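Local structure of putative deoxyribonuclease yjjV (Escherichia coli, 1ZZM) at residues V92-E97 / P129-S134; V38-A43 / A61-H66; G180-P185 / A227-V232; F5-C10 / L204-P209. The protein is a putative metal-dependent deoxyribonuclease of the TatD family that probably hydrolyses ester bonds with the help of two divalent metal ions. All blocks are in the same frame, centred on the assembly; numbering follows the deposited sequence.

Interaction 1: residues V92-E97 / P129-S134; sequences VVAVGE and PVILHS. With ZN (zinc ion), chain C; ZN (zinc ion), chain B.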
loop_
_atom_site.group_PDB
_atom_site.type_symbol
_atom_site.label_atom_id
_atom_site.label_comp_id
_atom_site.label_asym_id
_atom_site.label_seq_id
_atom_site.Cartn_x
_atom_site.Cartn_y
_atom_site.Cartn_z
ATOM N N VAL A 92 10.036 0.771 10.356
ATOM C CA VAL A 92 9.912 0.096 9.061
ATOM C C VAL A 92 8.948 -1.027 9.409
ATOM O O VAL A 92 9.243 -1.873 10.266
ATOM C CB VAL A 92 11.252 -0.480 8.572
ATOM C CG1 VAL A 92 11.017 -1.624 7.610
ATOM C CG2 VAL A 92 12.037 0.608 7.868
ATOM N N VAL A 93 7.807 -1.064 8.747
ATOM C CA VAL A 93 6.823 -2.058 9.118
ATOM C C VAL A 93 6.504 -3.117 8.103
ATOM O O VAL A 93 5.667 -3.985 8.383
ATOM C CB VAL A 93 5.481 -1.391 9.497
ATOM C CG1 VAL A 93 5.693 -0.464 10.669
ATOM C CG2 VAL A 93 4.904 -0.618 8.305
ATOM N N ALA A 94 7.143 -3.061 6.935
ATOM C CA ALA A 94 6.837 -4.024 5.892
ATOM C C ALA A 94 7.921 -3.982 4.828
ATOM O O ALA A 94 8.689 -3.020 4.763
ATOM C CB ALA A 94 5.477 -3.662 5.220
ATOM N N VAL A 95 7.945 -5.028 4.011
ATOM C CA VAL A 95 8.841 -5.128 2.873
ATOM C C VAL A 95 7.871 -4.600 1.854
ATOM O O VAL A 95 6.839 -5.198 1.492
ATOM C CB VAL A 95 9.250 -6.540 2.562
ATOM C CG1 VAL A 95 9.956 -6.604 1.189
ATOM C CG2 VAL A 95 10.184 -7.020 3.660
ATOM N N GLY A 96 8.195 -3.422 1.407
ATOM C CA GLY A 96 7.267 -2.830 0.542
ATOM C C GLY A 96 7.661 -1.650 -0.254
ATOM O O GLY A 96 8.630 -0.906 -0.039
ATOM N N GLU A 97 6.840 -1.938 -1.245
ATOM C CA GLU A 97 6.234 -1.757 -2.516
ATOM C C GLU A 97 6.976 -2.665 -3.441
ATOM O O GLU A 97 7.993 -2.324 -4.027
ATOM C CB GLU A 97 5.896 -0.413 -3.121
ATOM C CG GLU A 97 4.701 -0.873 -4.019
ATOM C CD GLU A 97 3.767 0.190 -4.574
ATOM O OE1 GLU A 97 3.969 1.406 -4.375
ATOM O OE2 GLU A 97 2.794 -0.232 -5.231
ATOM N N PRO A 129 5.310 -8.172 6.994
ATOM C CA PRO A 129 4.240 -8.305 6.009
ATOM C C PRO A 129 4.749 -7.572 4.757
ATOM O O PRO A 129 5.749 -6.863 4.831
ATOM C CB PRO A 129 3.067 -7.565 6.651
ATOM C CG PRO A 129 3.724 -6.457 7.414
ATOM C CD PRO A 129 4.977 -7.162 8.016
ATOM N N VAL A 130 4.063 -7.739 3.622
ATOM C CA VAL A 130 4.455 -7.078 2.384
ATOM C C VAL A 130 3.357 -6.151 1.886
ATOM O O VAL A 130 2.159 -6.368 2.141
ATOM C CB VAL A 130 4.768 -8.117 1.272
ATOM C CG1 VAL A 130 6.027 -8.956 1.678
ATOM C CG2 VAL A 130 3.563 -9.075 1.092
ATOM N N ILE A 131 3.770 -5.091 1.207
ATOM C CA ILE A 131 2.851 -4.124 0.596
ATOM C C ILE A 131 3.025 -4.422 -0.881
ATOM O O ILE A 131 4.106 -4.235 -1.466
ATOM C CB ILE A 131 3.254 -2.665 0.924
ATOM C CG1 ILE A 131 2.846 -2.349 2.375
ATOM C CG2 ILE A 131 2.569 -1.683 -0.053
ATOM C CD1 ILE A 131 3.222 -0.885 2.838
ATOM N N LEU A 132 1.944 -4.892 -1.475
ATOM C CA LEU A 132 1.963 -5.341 -2.844
ATOM C C LEU A 132 1.236 -4.485 -3.860
ATOM O O LEU A 132 0.136 -3.978 -3.609
ATOM C CB LEU A 132 1.380 -6.762 -2.900
ATOM C CG LEU A 132 2.073 -7.839 -2.078
ATOM C CD1 LEU A 132 1.069 -8.998 -1.820
ATOM C CD2 LEU A 132 3.332 -8.327 -2.824
ATOM N N HIS A 133 1.885 -4.393 -5.021
ATOM C CA HIS A 133 1.389 -3.687 -6.202
ATOM C C HIS A 133 1.007 -4.791 -7.179
ATOM O O HIS A 133 1.754 -5.764 -7.363
ATOM C CB HIS A 133 2.522 -2.858 -6.821
ATOM C CG HIS A 133 2.142 -2.125 -8.079
ATOM N ND1 HIS A 133 1.639 -0.846 -8.077
ATOM C CD2 HIS A 133 2.257 -2.477 -9.380
ATOM C CE1 HIS A 133 1.467 -0.429 -9.320
ATOM N NE2 HIS A 133 1.832 -1.406 -10.132
ATOM N N SER A 134 -0.155 -4.648 -7.808
ATOM C CA SER A 134 -0.601 -5.646 -8.772
ATOM C C SER A 134 -1.450 -4.939 -9.810
ATOM O O SER A 134 -2.480 -4.345 -9.492
ATOM C CB SER A 134 -1.434 -6.738 -8.096
ATOM O OG SER A 134 -1.702 -7.813 -9.023
HETATM ZN ZN ZN C . 1.312 0.488 -6.570
HETATM ZN ZN ZN B . 2.498 2.751 -4.570
HETATM O O HOH W 1 2.276 2.284 -6.527
HETATM O O HOH W 2 -0.233 1.689 -8.003
#

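Interaction 2: residues V38-A43 / A61-H66; sequences VPATEA and AALGLH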
loop_
_atom_site.group_PDB
_atom_site.type_symbol
_atom_site.label_atom_id
_atom_site.label_comp_id
_atom_site.label_asym_id
_atom_site.label_seq_id
_atom_site.Cartn_x
_atom_site.Cartn_y
_atom_site.Cartn_z
ATOM N N VAL A 38 4.752 4.913 4.194
ATOM C CA VAL A 38 5.496 5.300 2.984
ATOM C C VAL A 38 6.302 4.130 2.432
ATOM O O VAL A 38 7.326 3.752 2.990
ATOM C CB VAL A 38 6.506 6.452 3.310
ATOM C CG1 VAL A 38 7.180 6.948 2.037
ATOM C CG2 VAL A 38 5.785 7.592 4.039
ATOM N N PRO A 39 5.830 3.519 1.338
ATOM C CA PRO A 39 6.575 2.392 0.774
ATOM C C PRO A 39 7.615 2.873 -0.227
ATOM O O PRO A 39 7.323 3.749 -1.062
ATOM C CB PRO A 39 5.486 1.543 0.140
ATOM C CG PRO A 39 4.444 2.527 -0.270
ATOM C CD PRO A 39 4.526 3.698 0.678
ATOM N N ALA A 40 8.830 2.332 -0.161
ATOM C CA ALA A 40 9.865 2.791 -1.109
ATOM C C ALA A 40 9.631 2.169 -2.478
ATOM O O ALA A 40 8.837 1.230 -2.612
ATOM C CB ALA A 40 11.230 2.429 -0.615
ATOM N N THR A 41 10.336 2.693 -3.487
ATOM C CA THR A 41 10.230 2.208 -4.864
ATOM C C THR A 41 11.520 1.625 -5.411
ATOM O O THR A 41 11.507 0.834 -6.358
ATOM C CB THR A 41 9.825 3.349 -5.806
ATOM O OG1 THR A 41 10.771 4.434 -5.662
ATOM C CG2 THR A 41 8.370 3.848 -5.462
ATOM N N GLU A 42 12.639 2.003 -4.807
ATOM C CA GLU A 42 13.940 1.554 -5.286
ATOM C C GLU A 42 14.999 1.865 -4.262
ATOM O O GLU A 42 14.826 2.778 -3.460
ATOM C CB GLU A 42 14.302 2.250 -6.614
ATOM C CG GLU A 42 14.530 3.768 -6.481
ATOM C CD GLU A 42 14.981 4.396 -7.808
ATOM O OE1 GLU A 42 16.116 4.114 -8.263
ATOM O OE2 GLU A 42 14.185 5.144 -8.398
ATOM N N ALA A 43 16.120 1.148 -4.342
ATOM C CA ALA A 43 17.197 1.274 -3.353
ATOM C C ALA A 43 17.739 2.686 -3.216
ATOM O O ALA A 43 18.104 3.098 -2.140
ATOM C CB ALA A 43 18.347 0.292 -3.699
ATOM N N ALA A 61 7.505 3.419 7.515
ATOM C CA ALA A 61 8.068 3.054 6.215
ATOM C C ALA A 61 8.027 1.577 5.850
ATOM O O ALA A 61 7.851 0.720 6.717
ATOM C CB ALA A 61 9.525 3.521 6.194
ATOM N N ALA A 62 8.191 1.315 4.543
ATOM C CA ALA A 62 8.336 -0.021 3.996
ATOM C C ALA A 62 9.494 0.161 2.985
ATOM O O ALA A 62 9.618 1.234 2.354
ATOM C CB ALA A 62 7.065 -0.480 3.290
ATOM N N LEU A 63 10.359 -0.849 2.877
ATOM C CA LEU A 63 11.492 -0.829 1.958
ATOM C C LEU A 63 11.305 -2.001 1.011
ATOM O O LEU A 63 10.932 -3.123 1.412
ATOM C CB LEU A 63 12.822 -1.008 2.703
ATOM C CG LEU A 63 13.135 0.029 3.779
ATOM C CD1 LEU A 63 14.486 -0.321 4.426
ATOM C CD2 LEU A 63 13.160 1.428 3.135
ATOM N N GLY A 64 11.564 -1.738 -0.264
ATOM C CA GLY A 64 11.375 -2.761 -1.253
ATOM C C GLY A 64 11.622 -2.148 -2.613
ATOM O O GLY A 64 11.803 -0.915 -2.749
ATOM N N LEU A 65 11.554 -2.999 -3.625
ATOM C CA LEU A 65 11.835 -2.601 -5.008
ATOM C C LEU A 65 10.576 -2.792 -5.878
ATOM O O LEU A 65 10.163 -3.910 -6.116
ATOM C CB LEU A 65 12.988 -3.487 -5.493
ATOM C CG LEU A 65 14.234 -3.552 -4.580
ATOM C CD1 LEU A 65 15.207 -4.613 -5.093
ATOM C CD2 LEU A 65 14.958 -2.203 -4.548
ATOM N N HIS A 66 10.012 -1.666 -6.336
ATOM C CA HIS A 66 8.787 -1.560 -7.128
ATOM C C HIS A 66 8.941 -2.087 -8.555
ATOM O O HIS A 66 9.936 -1.802 -9.226
ATOM C CB HIS A 66 8.358 -0.073 -7.113
ATOM C CG HIS A 66 6.930 0.169 -7.511
ATOM N ND1 HIS A 66 6.442 -0.132 -8.765
ATOM C CD2 HIS A 66 5.921 0.801 -6.858
ATOM C CE1 HIS A 66 5.197 0.305 -8.872
ATOM N NE2 HIS A 66 4.858 0.879 -7.728
#

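Interaction 3: residues G180-P185 / A227-V232; sequences GTITYP and ARVFAV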
loop_
_atom_site.group_PDB
_atom_site.type_symbol
_atom_site.label_atom_id
_atom_site.label_comp_id
_atom_site.label_asym_id
_atom_site.label_seq_id
_atom_site.Cartn_x
_atom_site.Cartn_y
_atom_site.Cartn_z
ATOM N N GLY A 180 -8.705 5.504 -4.231
ATOM C CA GLY A 180 -9.500 6.284 -5.179
ATOM C C GLY A 180 -10.301 5.545 -6.224
ATOM O O GLY A 180 -11.242 6.105 -6.821
ATOM N N THR A 181 -9.946 4.284 -6.447
ATOM C CA THR A 181 -10.644 3.471 -7.431
ATOM C C THR A 181 -12.136 3.395 -7.145
ATOM O O THR A 181 -12.951 3.357 -8.081
ATOM C CB THR A 181 -10.102 2.034 -7.457
ATOM O OG1 THR A 181 -8.714 2.058 -7.812
ATOM C CG2 THR A 181 -10.898 1.175 -8.465
ATOM N N ILE A 182 -12.516 3.390 -5.868
ATOM C CA ILE A 182 -13.933 3.264 -5.573
ATOM C C ILE A 182 -14.754 4.524 -5.821
ATOM O O ILE A 182 -15.967 4.489 -5.655
ATOM C CB ILE A 182 -14.212 2.787 -4.126
ATOM C CG1 ILE A 182 -13.673 3.767 -3.075
ATOM C CG2 ILE A 182 -13.597 1.405 -3.926
ATOM C CD1 ILE A 182 -14.093 5.194 -3.245
ATOM N N THR A 183 -14.096 5.626 -6.193
ATOM C CA THR A 183 -14.834 6.870 -6.438
ATOM C C THR A 183 -15.278 7.012 -7.883
ATOM O O THR A 183 -15.920 8.013 -8.236
ATOM C CB THR A 183 -14.027 8.141 -6.072
ATOM O OG1 THR A 183 -12.901 8.261 -6.941
ATOM C CG2 THR A 183 -13.574 8.098 -4.624
ATOM N N TYR A 184 -14.947 6.012 -8.703
ATOM C CA TYR A 184 -15.290 5.979 -10.127
ATOM C C TYR A 184 -16.261 4.829 -10.446
ATOM O O TYR A 184 -15.858 3.812 -11.004
ATOM C CB TYR A 184 -14.017 5.763 -10.954
ATOM C CG TYR A 184 -13.003 6.890 -10.862
ATOM C CD1 TYR A 184 -13.126 8.013 -11.667
ATOM C CD2 TYR A 184 -11.898 6.808 -10.008
ATOM C CE1 TYR A 184 -12.174 9.027 -11.646
ATOM C CE2 TYR A 184 -10.935 7.828 -9.971
ATOM C CZ TYR A 184 -11.084 8.931 -10.804
ATOM O OH TYR A 184 -10.140 9.922 -10.862
ATOM N N PRO A 185 -17.556 4.995 -10.159
ATOM C CA PRO A 185 -18.475 3.881 -10.457
ATOM C C PRO A 185 -18.559 3.385 -11.903
ATOM O O PRO A 185 -18.884 2.208 -12.158
ATOM C CB PRO A 185 -19.821 4.379 -9.920
ATOM C CG PRO A 185 -19.707 5.861 -9.984
ATOM C CD PRO A 185 -18.269 6.164 -9.613
ATOM N N ALA A 227 -9.674 10.596 3.661
ATOM C CA ALA A 227 -10.934 10.905 4.365
ATOM C C ALA A 227 -12.103 10.866 3.393
ATOM O O ALA A 227 -13.221 10.464 3.761
ATOM C CB ALA A 227 -10.862 12.300 5.028
ATOM N N ARG A 228 -11.837 11.282 2.156
ATOM C CA ARG A 228 -12.848 11.282 1.099
ATOM C C ARG A 228 -13.080 9.824 0.623
ATOM O O ARG A 228 -14.230 9.399 0.390
ATOM C CB ARG A 228 -12.361 12.184 -0.031
ATOM C CG ARG A 228 -13.428 12.727 -0.964
ATOM C CD ARG A 228 -12.797 13.639 -2.031
ATOM N NE ARG A 228 -12.309 14.907 -1.487
ATOM C CZ ARG A 228 -13.095 15.926 -1.141
ATOM N NH1 ARG A 228 -14.416 15.838 -1.275
ATOM N NH2 ARG A 228 -12.560 17.042 -0.669
ATOM N N VAL A 229 -12.006 9.040 0.497
ATOM C CA VAL A 229 -12.159 7.632 0.104
ATOM C C VAL A 229 -13.068 6.979 1.147
ATOM O O VAL A 229 -13.996 6.263 0.804
ATOM C CB VAL A 229 -10.798 6.883 0.099
ATOM C CG1 VAL A 229 -10.998 5.345 -0.141
ATOM C CG2 VAL A 229 -9.931 7.441 -0.981
ATOM N N PHE A 230 -12.818 7.282 2.419
ATOM C CA PHE A 230 -13.609 6.733 3.509
ATOM C C PHE A 230 -15.095 7.094 3.388
ATOM O O PHE A 230 -15.973 6.252 3.620
ATOM C CB PHE A 230 -13.063 7.225 4.863
ATOM C CG PHE A 230 -13.927 6.839 6.041
ATOM C CD1 PHE A 230 -13.909 5.534 6.536
ATOM C CD2 PHE A 230 -14.758 7.768 6.638
ATOM C CE1 PHE A 230 -14.711 5.164 7.617
ATOM C CE2 PHE A 230 -15.562 7.419 7.711
ATOM C CZ PHE A 230 -15.538 6.098 8.209
ATOM N N ALA A 231 -15.382 8.347 3.043
ATOM C CA ALA A 231 -16.776 8.780 2.908
ATOM C C ALA A 231 -17.440 7.942 1.827
ATOM O O ALA A 231 -18.577 7.524 1.968
ATOM C CB ALA A 231 -16.850 10.277 2.547
ATOM N N VAL A 232 -16.732 7.685 0.739
ATOM C CA VAL A 232 -17.307 6.873 -0.318
ATOM C C VAL A 232 -17.460 5.423 0.122
ATOM O O VAL A 232 -18.452 4.759 -0.208
ATOM C CB VAL A 232 -16.454 6.974 -1.573
ATOM C CG1 VAL A 232 -16.949 6.017 -2.642
ATOM C CG2 VAL A 232 -16.504 8.407 -2.084
#

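Interaction 4: residues F5-C10 / L204-P209; sequences FIDTHC and LETDAP. With ZN (zinc ion), chain B.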
loop_
_atom_site.group_PDB
_atom_site.type_symbol
_atom_site.label_atom_id
_atom_site.label_comp_id
_atom_site.label_asym_id
_atom_site.label_seq_id
_atom_site.Cartn_x
_atom_site.Cartn_y
_atom_site.Cartn_z
ATOM N N PHE A 5 -8.017 8.175 10.695
ATOM C CA PHE A 5 -7.640 7.384 9.503
ATOM C C PHE A 5 -6.122 7.168 9.383
ATOM O O PHE A 5 -5.336 8.001 9.833
ATOM C CB PHE A 5 -8.026 8.131 8.224
ATOM C CG PHE A 5 -9.434 8.593 8.191
ATOM C CD1 PHE A 5 -10.481 7.672 8.157
ATOM C CD2 PHE A 5 -9.721 9.952 8.197
ATOM C CE1 PHE A 5 -11.817 8.105 8.136
ATOM C CE2 PHE A 5 -11.043 10.399 8.174
ATOM C CZ PHE A 5 -12.091 9.472 8.144
ATOM N N ILE A 6 -5.731 6.060 8.753
ATOM C CA ILE A 6 -4.330 5.765 8.487
ATOM C C ILE A 6 -4.236 5.565 6.978
ATOM O O ILE A 6 -4.917 4.693 6.438
ATOM C CB ILE A 6 -3.830 4.439 9.142
ATOM C CG1 ILE A 6 -3.978 4.494 10.663
ATOM C CG2 ILE A 6 -2.333 4.229 8.787
ATOM C CD1 ILE A 6 -3.104 5.463 11.306
ATOM N N ASP A 7 -3.447 6.398 6.287
ATOM C CA ASP A 7 -3.256 6.185 4.857
ATOM C C ASP A 7 -2.167 5.118 4.797
ATOM O O ASP A 7 -0.977 5.414 5.021
ATOM C CB ASP A 7 -2.753 7.455 4.156
ATOM C CG ASP A 7 -2.642 7.283 2.626
ATOM O OD1 ASP A 7 -2.725 6.135 2.111
ATOM O OD2 ASP A 7 -2.490 8.312 1.937
ATOM N N THR A 8 -2.548 3.878 4.512
ATOM C CA THR A 8 -1.550 2.809 4.441
ATOM C C THR A 8 -0.679 2.771 3.183
ATOM O O THR A 8 0.108 1.841 3.003
ATOM C CB THR A 8 -2.200 1.436 4.601
ATOM O OG1 THR A 8 -3.133 1.221 3.525
ATOM C CG2 THR A 8 -2.956 1.381 5.962
ATOM N N HIS A 9 -0.754 3.797 2.332
ATOM C CA HIS A 9 0.073 3.737 1.122
ATOM C C HIS A 9 0.172 5.134 0.500
ATOM O O HIS A 9 -0.695 5.551 -0.254
ATOM C CB HIS A 9 -0.589 2.774 0.122
ATOM C CG HIS A 9 0.305 2.354 -1.005
ATOM N ND1 HIS A 9 0.898 1.113 -1.068
ATOM C CD2 HIS A 9 0.685 3.013 -2.129
ATOM C CE1 HIS A 9 1.608 1.022 -2.179
ATOM N NE2 HIS A 9 1.496 2.166 -2.836
ATOM N N CYS A 10 1.216 5.870 0.851
ATOM C CA CYS A 10 1.408 7.192 0.282
ATOM C C CYS A 10 2.882 7.375 -0.037
ATOM O O CYS A 10 3.740 7.202 0.838
ATOM C CB CYS A 10 0.943 8.275 1.273
ATOM S SG CYS A 10 1.245 9.983 0.646
ATOM N N LEU A 204 -7.313 1.351 4.371
ATOM C CA LEU A 204 -7.564 2.614 3.666
ATOM C C LEU A 204 -6.247 3.168 3.095
ATOM O O LEU A 204 -5.200 3.025 3.700
ATOM C CB LEU A 204 -8.159 3.631 4.641
ATOM C CG LEU A 204 -8.757 4.897 4.040
ATOM C CD1 LEU A 204 -10.042 4.518 3.267
ATOM C CD2 LEU A 204 -9.120 5.861 5.187
ATOM N N GLU A 205 -6.295 3.801 1.931
ATOM C CA GLU A 205 -5.064 4.349 1.346
ATOM C C GLU A 205 -5.408 5.359 0.286
ATOM O O GLU A 205 -6.587 5.541 -0.034
ATOM C CB GLU A 205 -4.247 3.262 0.646
ATOM C CG GLU A 205 -4.949 2.780 -0.628
ATOM C CD GLU A 205 -4.151 1.770 -1.419
ATOM O OE1 GLU A 205 -3.974 0.642 -0.939
ATOM O OE2 GLU A 205 -3.709 2.101 -2.534
ATOM N N THR A 206 -4.375 6.011 -0.261
ATOM C CA THR A 206 -4.545 6.932 -1.396
ATOM C C THR A 206 -3.629 6.636 -2.595
ATOM O O THR A 206 -3.999 6.902 -3.744
ATOM C CB THR A 206 -4.238 8.424 -1.069
ATOM O OG1 THR A 206 -2.874 8.540 -0.629
ATOM C CG2 THR A 206 -5.232 8.990 -0.014
ATOM N N ASP A 207 -2.445 6.092 -2.326
ATOM C CA ASP A 207 -1.391 5.887 -3.321
ATOM C C ASP A 207 -0.975 7.287 -3.828
ATOM O O ASP A 207 -0.461 7.434 -4.937
ATOM C CB ASP A 207 -1.801 4.997 -4.523
ATOM C CG ASP A 207 -0.578 4.528 -5.349
ATOM O OD1 ASP A 207 0.556 4.562 -4.833
ATOM O OD2 ASP A 207 -0.726 4.103 -6.509
ATOM N N ALA A 208 -1.200 8.324 -3.022
ATOM C CA ALA A 208 -0.808 9.679 -3.461
ATOM C C ALA A 208 0.691 9.711 -3.748
ATOM O O ALA A 208 1.487 9.102 -3.035
ATOM C CB ALA A 208 -1.164 10.728 -2.385
ATOM N N PRO A 209 1.115 10.524 -4.727
ATOM C CA PRO A 209 0.340 11.423 -5.578
ATOM C C PRO A 209 -0.411 10.796 -6.744
ATOM O O PRO A 209 -1.058 11.506 -7.503
ATOM C CB PRO A 209 1.408 12.424 -6.034
ATOM C CG PRO A 209 2.536 11.523 -6.301
ATOM C CD PRO A 209 2.543 10.597 -5.076
HETATM ZN ZN ZN B . 2.498 2.751 -4.570
HETATM O O HOH W 3 -6.231 2.173 7.043
HETATM O O HOH W 4 -2.847 -0.340 1.300
HETATM O O HOH W 1 2.276 2.284 -6.527
#

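Interaction 1: residues V92-E97 / P129-S134
The carboxylate of Glu97 meets the imidazole edge of His133, near the ring plane, and the two planes stand 58° apart; the His66 ring meets that of His133 obliquely. No proton is shared across this edge: Glu97 OE2 and His133 ND1, 3.1 Å apart, both bind one zinc ion, with Glu97 OE2 at 2.1 Å from the metal. The other oxygen turns to the second zinc, Glu97 OE1 lying 2.0 Å from it. An extended Glu97 chain, with CG anti to the backbone N (chi1 -153°), carries the carboxylate between the metals. Behind it the strands pair in parallel: Val95 N donates to Pro129 O at 3.0 Å, and Ile131 N returns a bond to Val95 O at 3.1 Å. Val95 and Val130 meet on the face turned to helix 109-125, whereas Ile131 CG1 packs on Ala94 CB at 4.1 Å. His157 joins the zinc of His133, and Asp101 accepts a hydrogen bond from His133 NE2, which, with the zinc on ND1, helps fix the ring's rotation. A carboxylate shared by two cations, with water 1 as a second bridge, is consistent with a two-metal hydrolase centre in which the bridging water would probably be made more acidic.

Interaction 2: residues V38-A43 / A61-H66
Val38-Pro39 and Ala61-Ala62 run as parallel strands joined by Ala62 N to Val38 O (3.0 Å) and Ala40 N to Ala62 O (2.9 Å), after which the segments leave the sheet and are tied once more by His66 N to Thr41 O at 2.9 Å. On one face of the sheet Pro39 CB rests against Ala62 CB at 4.1 Å, and the methyl of Ala40 approaches CD2 of Leu63. Farther along, Leu65 starts away from segment 38-43, but its CD2 branch folds back over the backbone at Glu42 and Ala43, reaching 3.6 Å from Ala43 N. Thr41 CB and His66 CB come within 3.9 Å of each other. The methyl CG2 of Thr41 lies obliquely to the imidazole. A chi1 of -162° swings the His66 ring clear of its own backbone N and past Thr41 to the zinc ligands Glu97 and His133; its ND1 is held by the backbone N of Gly68. Thr41 and His66 also line the pocket of a bound polyether, probably from the crystallisation liquor. Gly64 O is buried here without a polar partner. The pair belongs to the beta-alpha-beta unit formed by strand 33-39, helix 46-55 and strand 59-63: Ala40, Ala61 and Leu65 touch that helix, Leu63 and Leu65 lean on helix 75-87, and Pro39 faces strand 95-101 through Glu97.

Interaction 3: residues G180-P185 / A227-V232
The side chains of Ile182 and Val232 run antiparallel, one alongside the other, where the loop after strand 175-178 of the TIM-barrel fold, wound into a 3-10 turn, lies against helix 226-236. Ile182 points toward the helix, and its CG1 stands between the backbone N and the carbonyl carbon (chi1 61°), sending the branch to Val232 and Val229. CG1 of Ile182 lies 4.0 Å from CG1 of Val232 and 4.3 Å from CG1 of Val229; the closer fit modelled at the CD1 end is doubtful. Thr183 is turned differently, crossing Val232 at about a right angle, and the two touch through methyl groups, Thr183 CG2 to Val232 CG2 at 3.9 Å. One helical turn earlier, Val229 offers its CG2 to the backbone of Gly180, 4.0 Å from N. No hydrogen bond crosses between the segments; aliphatic groups make the contact. Helix 190-196 adjoins it, since Ile194 meets Ile182 and Arg191 both touches Val232 and donates to Ile182 O. The polar branch of Thr183 turns back into its own loop and also meets the backbone N of Asn214. Gly180 O closes the turn by accepting twice, from Thr183 N at 3.0 Å and from Thr183 OG1 at 2.7 Å.

Interaction 4: residues F5-C10 / L204-P209
Asp7 grips Thr206 at the tight centre of this contact: its OD2 takes the hydroxyl through the syn lone pair, at 2.6 Å from Thr206 OG1, while OD1 receives a weak bond from Thr206 N. OD1 also accepts from His9 N, an Asx turn, and Thr206 OG1 accepts from Ala208 N, an ST turn, so each side chain also braces its own loop. A chi1 of -176° swings the carboxylate across. Beside it Leu204 O is held twice, by Thr8 N at 2.9 Å and by Thr8 OG1 at 2.7 Å, and Asp207 N binds His9 O at 2.8 Å. Leu204 CD2 also packs on Phe5 CD1 at 3.7 Å. Elsewhere water mediates: one links Ile6 O to Leu204 N, and another donates to both Thr8 OG1 and Glu205 OE1; Glu205 OE2 turns to His157. At the metal end His9 and Asp207 lie side by side, planes 75° apart, with OD1 at the imidazole edge. His9 NE2 binds zinc at 2.1 Å, whereas Asp207 OD1 is a longer ligand at 2.7 Å. His11 and Glu97 complete the protein ligands of this ion, an arrangement typical of metallo-dependent hydrolases, in which a His-X-His metal motif follows the first strand.

Interactions 2 and 1 follow one another along the chain, and both are nested inside the long loop closed by interaction 4, whose segments alternate with those of interaction 3. Centres of interactions 1 and 2 lie about 8 Å apart, and strand 59-63 hydrogen-bonds to the 92-97 segment between them. Interaction 4 brings the first strand beside the end of the last, closing the barrel; it touches interactions 1 and 2, and shares one zinc ion and water 1 with interaction 1. Interaction 3 sits farther out, about 22 Å from interaction 1 between centres, yet its helix 226-236 packs on Phe5 and Leu204 of interaction 4. Strand ends from distant parts of the sequence thus converge on the two-zinc centre.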